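Peptidyl-prolyl cis-trans isomerase ([Pseudomonas syringae] pv. tomato str. DC3000, PDB 5XB0) probably catalyses the cis-trans isomerisation of peptide bonds that precede proline, as an FKBP-type peptidyl-prolyl isomerase whose C-terminal part is this chain. Local coordinates at residues K11-R14 / T15-G19; G58-P61 / D62-F66. All coordinates share one frame; numbering follows the deposited sequence.

Interaction 1: residues K11-R14 / T15-G19; sequences KAER and TFMAG
Thr15 turns its hydroxyl back toward Ala12 because OG1 sits between its own backbone N and carbonyl carbon, at chi1 61°. From there OG1 donates a hydrogen bond to Ala12 O, 3.1 Å away. The same oxygen accepts Phe16 N at 3.0 Å in the regular helical pattern. Both donors reach Ala12 O from the same face of its carbonyl plane. The hydroxyl meets the C=O at a much more bent angle, 112°. The methyl CG2 of Thr15 lies 3.3 Å from Lys11 O, which is already bonded to Thr15 N.

One residue further on, Glu13 and Met17 lie side by side and point the same way. Glu13 runs out as an extended chain. Met17 is bent at chi2 and chi3. They touch through their methylenes, Glu13 CG to Met17 CG at 4.1 Å. The carboxylate of Glu13 continues past this contact, and its OE2 is hydrogen-bonded to Ser103. Met17 N bonds Glu13 O at 2.9 Å, and Ala18 N bonds Arg14 O.

The contact runs along helix 6-21. Its backbone bonds and the Glu13-Met17 pair are i to i+4; the hydroxyl bond is i to i+3. Phe16 and Met17 join the helix to Val100 of strand 96-101 and to the loop at Pro121, and Glu13 to the loop at Ser103. The Thr15 hydroxyl spends its proton on a carbonyl of its own helix, giving Ala12 O a second donor.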
ATOM      1  N   LYS A  11      17.285  -8.078   2.700  1.00 22.62           N
ATOM      2  CA  LYS A  11      17.010  -9.477   2.412  1.00 20.88           C
ATOM      3  C   LYS A  11      15.646  -9.875   2.958  1.00 19.29           C
ATOM      4  O   LYS A  11      14.901 -10.595   2.298  1.00 22.86           O
ATOM      5  CB  LYS A  11      18.104 -10.382   2.994  1.00 22.18           C
ATOM      6  CG  LYS A  11      17.855 -11.863   2.757  1.00 30.05           C
ATOM      7  CD  LYS A  11      19.075 -12.687   3.126  1.00 38.76           C
ATOM      8  CE  LYS A  11      18.890 -14.147   2.738  1.00 42.80           C
ATOM      9  NZ  LYS A  11      20.112 -14.940   3.016  1.00 40.99           N
ATOM     10  N   ALA A  12      15.324  -9.416   4.164  1.00 18.70           N
ATOM     11  CA  ALA A  12      14.043  -9.745   4.782  1.00 16.78           C
ATOM     12  C   ALA A  12      12.896  -9.140   3.975  1.00 18.01           C
ATOM     13  O   ALA A  12      11.872  -9.791   3.749  1.00 18.67           O
ATOM     14  CB  ALA A  12      13.998  -9.259   6.222  1.00 18.93           C
ATOM     15  N   GLU A  13      13.071  -7.903   3.524  1.00 18.70           N
ATOM     16  CA  GLU A  13      12.040  -7.288   2.700  1.00 16.39           C
ATOM     17  C   GLU A  13      11.864  -8.062   1.398  1.00 17.12           C
ATOM     18  O   GLU A  13      10.736  -8.347   0.995  1.00 16.95           O
ATOM     19  CB  GLU A  13      12.344  -5.821   2.382  1.00 19.74           C
ATOM     20  CG  GLU A  13      11.299  -5.280   1.409  1.00 21.06           C
ATOM     21  CD  GLU A  13      11.431  -3.816   1.085  1.00 27.66           C
ATOM     22  OE1 GLU A  13      10.701  -3.373   0.173  1.00 25.74           O
ATOM     23  OE2 GLU A  13      12.238  -3.115   1.723  1.00 28.68           O
ATOM     24  N   ARG A  14      12.971  -8.403   0.741  1.00 16.11           N
ATOM     25  CA  ARG A  14      12.892  -9.111  -0.531  1.00 18.17           C
ATOM     26  C   ARG A  14      12.181 -10.452  -0.381  1.00 17.73           C
ATOM     27  O   ARG A  14      11.372 -10.818  -1.235  1.00 17.83           O
ATOM     28  CB  ARG A  14      14.287  -9.317  -1.130  1.00 26.37           C
ATOM     29  CG  ARG A  14      14.905  -8.037  -1.667  1.00 25.99           C
ATOM     30  CD  ARG A  14      15.524  -8.252  -3.037  1.00 39.23           C
ATOM     31  NE  ARG A  14      16.420  -9.400  -3.061  1.00 44.52           N
ATOM     32  CZ  ARG A  14      17.096  -9.794  -4.136  1.00 61.52           C
ATOM     33  NH1 ARG A  14      16.977  -9.125  -5.277  1.00 71.64           N
ATOM     34  NH2 ARG A  14      17.893 -10.853  -4.075  1.00 60.86           N
ATOM     35  N   THR A  15      12.462 -11.186   0.693  1.00 15.92           N
ATOM     36  CA  THR A  15      11.837 -12.501   0.843  1.00 17.46           C
ATOM     37  C   THR A  15      10.364 -12.350   1.219  1.00 19.16           C
ATOM     38  O   THR A  15       9.528 -13.142   0.785  1.00 17.42           O
ATOM     39  CB  THR A  15      12.555 -13.402   1.889  1.00 21.53           C
ATOM     40  OG1 THR A  15      12.514 -12.799   3.186  1.00 23.55           O
ATOM     41  CG2 THR A  15      13.990 -13.619   1.498  1.00 21.81           C
ATOM     42  N   PHE A  16      10.037 -11.324   1.997  1.00 16.06           N
ATOM     43  CA  PHE A  16       8.631 -11.053   2.283  1.00 16.95           C
ATOM     44  C   PHE A  16       7.879 -10.739   0.990  1.00 18.53           C
ATOM     45  O   PHE A  16       6.805 -11.298   0.725  1.00 15.90           O
ATOM     46  CB  PHE A  16       8.484  -9.892   3.273  1.00 16.17           C
ATOM     47  CG  PHE A  16       7.051  -9.563   3.608  1.00 16.45           C
ATOM     48  CD1 PHE A  16       6.354 -10.311   4.543  1.00 16.17           C
ATOM     49  CD2 PHE A  16       6.398  -8.518   2.975  1.00 15.79           C
ATOM     50  CE1 PHE A  16       5.037 -10.011   4.848  1.00 19.70           C
ATOM     51  CE2 PHE A  16       5.089  -8.224   3.265  1.00 16.82           C
ATOM     52  CZ  PHE A  16       4.402  -8.967   4.204  1.00 16.50           C
ATOM     53  N   MET A  17       8.434  -9.833   0.190  1.00 14.28           N
ATOM     54  CA  MET A  17       7.777  -9.434  -1.045  1.00 16.41           C
ATOM     55  C   MET A  17       7.662 -10.599  -2.017  1.00 15.19           C
ATOM     56  O   MET A  17       6.623 -10.776  -2.640  1.00 15.43           O
ATOM     57  CB  MET A  17       8.517  -8.267  -1.712  1.00 16.32           C
ATOM     58  CG  MET A  17       8.446  -6.951  -0.947  1.00 16.28           C
ATOM     59  SD  MET A  17       6.769  -6.339  -0.638  1.00 15.66           S
ATOM     60  CE  MET A  17       6.165  -6.070  -2.312  1.00 16.48           C
ATOM     61  N   ALA A  18       8.708 -11.410  -2.135  1.00 15.57           N
ATOM     62  CA  ALA A  18       8.658 -12.526  -3.071  1.00 17.42           C
ATOM     63  C   ALA A  18       7.604 -13.549  -2.648  1.00 15.53           C
ATOM     64  O   ALA A  18       6.954 -14.166  -3.499  1.00 16.35           O
ATOM     65  CB  ALA A  18      10.019 -13.189  -3.194  1.00 18.18           C
ATOM     66  N   GLY A  19       7.460 -13.733  -1.340  1.00 15.17           N
ATOM     67  CA  GLY A  19       6.496 -14.673  -0.801  1.00 15.70           C
ATOM     68  C   GLY A  19       5.095 -14.208  -1.154  1.00 16.54           C
ATOM     69  O   GLY A  19       4.271 -14.994  -1.624  1.00 16.21           O
TER

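Interaction 2: residues G58-P61 / D62-F66; sequences GRLP and DGKIF
Arg59 reaches across a tight beta hairpin to Gly63 and Ile65. Its CB lies 3.5 Å from Lys64 O. CG comes close to Gly63 O and to Ile65 CG1, and CD stays near Gly63 O. The chain then bends at chi3 (109°), which turns NE onto that carbonyl. NE donates to Gly63 O at 2.7 Å, but the bond is not straight, with an N-H...O angle of 131°. The oxygen is also tilted out of the guanidinium plane. At the tip, Ile65 CG1 sits over the centre of one guanidinium face, 3.6 Å above it, and Ile65 CD1 touches NH1. The bond and the apolar cover together probably limit how far the group can turn.

Arg59 and Ile65 form an antiparallel non-hydrogen-bonded pair. Phe66 N bonds Gly58 O on one side of it, and Leu60 N bonds Lys64 O at 2.8 Å on the other. The turn is type I, from Leu60 to Gly63, closed by Gly63 N on Leu60 O. Gly63 has a positive phi, which suits glycine. Asp62 adds an Asx turn: its OD1 accepts Lys64 N at 3.0 Å.

Away from the Arg59 guanidinium, Leu60 packs against Phe66, CD2 to CD2 at 3.8 Å. Leu60 CD1 rests along Lys64 CD. The Phe66 ring packs on the Gly58 backbone, with CE2 3.2 Å from Gly58 C and also close to Arg59 N. Gly58 O lies over one face of the ring.

The hairpin joins strands 51-59 and 65-68 of the FKBP domain. Leu60 and Phe66 both pack on Leu122 of strand 122-132, Phe66 also on Ile116. Arg59 is backbone-bonded to Val123, and Pro61 touches Thr120 and Pro121.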
ATOM      1  N   GLY A  58      -3.721   0.028   7.527  1.00 13.41           N
ATOM      2  CA  GLY A  58      -2.329  -0.157   7.149  1.00 14.06           C
ATOM      3  C   GLY A  58      -1.593  -0.939   8.217  1.00 14.35           C
ATOM      4  O   GLY A  58      -1.649  -0.588   9.396  1.00 14.70           O
ATOM      5  N   ARG A  59      -0.933  -2.014   7.796  1.00 13.58           N
ATOM      6  CA  ARG A  59      -0.226  -2.901   8.710  1.00 13.05           C
ATOM      7  C   ARG A  59       1.232  -3.112   8.343  1.00 15.09           C
ATOM      8  O   ARG A  59       1.601  -3.104   7.161  1.00 14.72           O
ATOM      9  CB  ARG A  59      -0.917  -4.262   8.765  1.00 15.81           C
ATOM     10  CG  ARG A  59      -2.370  -4.212   9.197  1.00 19.27           C
ATOM     11  CD  ARG A  59      -2.989  -5.590   9.104  1.00 22.94           C
ATOM     12  NE  ARG A  59      -3.247  -6.141  10.425  1.00 50.82           N
ATOM     13  CZ  ARG A  59      -4.431  -6.103  11.025  1.00 46.69           C
ATOM     14  NH1 ARG A  59      -5.472  -5.558  10.410  1.00 48.10           N
ATOM     15  NH2 ARG A  59      -4.574  -6.622  12.237  1.00 53.03           N
ATOM     16  N   LEU A  60       2.043  -3.332   9.374  1.00 14.52           N
ATOM     17  CA  LEU A  60       3.409  -3.834   9.202  1.00 15.26           C
ATOM     18  C   LEU A  60       3.341  -5.311   8.820  1.00 13.96           C
ATOM     19  O   LEU A  60       2.297  -5.951   8.985  1.00 16.04           O
ATOM     20  CB  LEU A  60       4.217  -3.642  10.488  1.00 15.12           C
ATOM     21  CG  LEU A  60       4.195  -2.234  11.092  1.00 18.80           C
ATOM     22  CD1 LEU A  60       5.000  -2.183  12.381  1.00 18.75           C
ATOM     23  CD2 LEU A  60       4.719  -1.238  10.070  1.00 17.72           C
ATOM     24  N   PRO A  61       4.448  -5.867   8.315  1.00 13.38           N
ATOM     25  CA  PRO A  61       4.421  -7.281   7.925  1.00 15.89           C
ATOM     26  C   PRO A  61       4.046  -8.242   9.050  1.00 17.17           C
ATOM     27  O   PRO A  61       3.521  -9.316   8.752  1.00 18.05           O
ATOM     28  CB  PRO A  61       5.855  -7.537   7.461  1.00 17.46           C
ATOM     29  CG  PRO A  61       6.301  -6.213   6.908  1.00 15.77           C
ATOM     30  CD  PRO A  61       5.649  -5.181   7.806  1.00 14.57           C
ATOM     31  N   ASP A  62       4.296  -7.875  10.303  1.00 14.91           N
ATOM     32  CA  ASP A  62       3.924  -8.750  11.414  1.00 17.17           C
ATOM     33  C   ASP A  62       2.470  -8.562  11.857  1.00 17.66           C
ATOM     34  O   ASP A  62       2.040  -9.147  12.859  1.00 16.79           O
ATOM     35  CB  ASP A  62       4.870  -8.553  12.610  1.00 15.91           C
ATOM     36  CG  ASP A  62       4.826  -7.141  13.198  1.00 15.67           C
ATOM     37  OD1 ASP A  62       3.865  -6.386  12.963  1.00 18.20           O
ATOM     38  OD2 ASP A  62       5.770  -6.798  13.935  1.00 20.67           O
ATOM     39  N   GLY A  63       1.717  -7.742  11.122  1.00 15.32           N
ATOM     40  CA  GLY A  63       0.304  -7.556  11.388  1.00 16.43           C
ATOM     41  C   GLY A  63      -0.044  -6.278  12.119  1.00 16.06           C
ATOM     42  O   GLY A  63      -1.205  -5.860  12.102  1.00 18.63           O
ATOM     43  N   LYS A  64       0.941  -5.656  12.764  1.00 15.76           N
ATOM     44  CA  LYS A  64       0.660  -4.463  13.560  1.00 17.29           C
ATOM     45  C   LYS A  64       0.043  -3.350  12.723  1.00 16.84           C
ATOM     46  O   LYS A  64       0.595  -2.963  11.702  1.00 16.57           O
ATOM     47  CB  LYS A  64       1.926  -3.934  14.227  1.00 19.41           C
ATOM     48  CG  LYS A  64       1.654  -2.727  15.127  1.00 25.72           C
ATOM     49  CD  LYS A  64       2.903  -1.894  15.370  1.00 35.06           C
ATOM     50  CE  LYS A  64       2.580  -0.659  16.202  1.00 43.38           C
ATOM     51  NZ  LYS A  64       3.758   0.241  16.360  1.00 47.40           N
ATOM     52  N   ILE A  65      -1.099  -2.836  13.164  1.00 15.78           N
ATOM     53  CA  ILE A  65      -1.717  -1.695  12.504  1.00 14.64           C
ATOM     54  C   ILE A  65      -0.972  -0.421  12.860  1.00 17.85           C
ATOM     55  O   ILE A  65      -0.874  -0.076  14.037  1.00 23.73           O
ATOM     56  CB  ILE A  65      -3.185  -1.565  12.902  1.00 14.85           C
ATOM     57  CG1 ILE A  65      -3.968  -2.781  12.411  1.00 18.64           C
ATOM     58  CG2 ILE A  65      -3.779  -0.256  12.364  1.00 18.54           C
ATOM     59  CD1 ILE A  65      -5.415  -2.788  12.897  1.00 23.76           C
ATOM     60  N   PHE A  66      -0.447   0.275  11.855  1.00 14.18           N
ATOM     61  CA  PHE A  66       0.256   1.526  12.126  1.00 14.68           C
ATOM     62  C   PHE A  66      -0.613   2.753  11.850  1.00 16.32           C
ATOM     63  O   PHE A  66      -0.333   3.834  12.366  1.00 19.26           O
ATOM     64  CB  PHE A  66       1.556   1.614  11.328  1.00 17.87           C
ATOM     65  CG  PHE A  66       1.364   1.624   9.845  1.00 15.82           C
ATOM     66  CD1 PHE A  66       1.089   2.810   9.171  1.00 18.16           C
ATOM     67  CD2 PHE A  66       1.463   0.452   9.118  1.00 16.14           C
ATOM     68  CE1 PHE A  66       0.913   2.822   7.795  1.00 17.12           C
ATOM     69  CE2 PHE A  66       1.299   0.467   7.746  1.00 15.89           C
ATOM     70  CZ  PHE A  66       1.019   1.653   7.090  1.00 17.66           C
TER

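From the N terminus, interaction 1 comes first. It lies wholly within helix 6-21 and closes only successive helical turns. The chain then passes through strands 27-28 and 34-37 before entering strand 51-59. Interaction 2 closes the hairpin from that strand to strand 65-68. The two follow in series, so neither nests in nor crosses the other. Their centres are about 15 Å apart, yet they touch: Phe16 CE1 packs on Pro61 CB at 3.7 Å. Pro121, just before strand 122-132, contacts both Phe16 and Pro61. The N-terminal helix is thereby joined to the hairpin turn and to the loop that leads into strand 122-132, an inner strand of the antiparallel sheet.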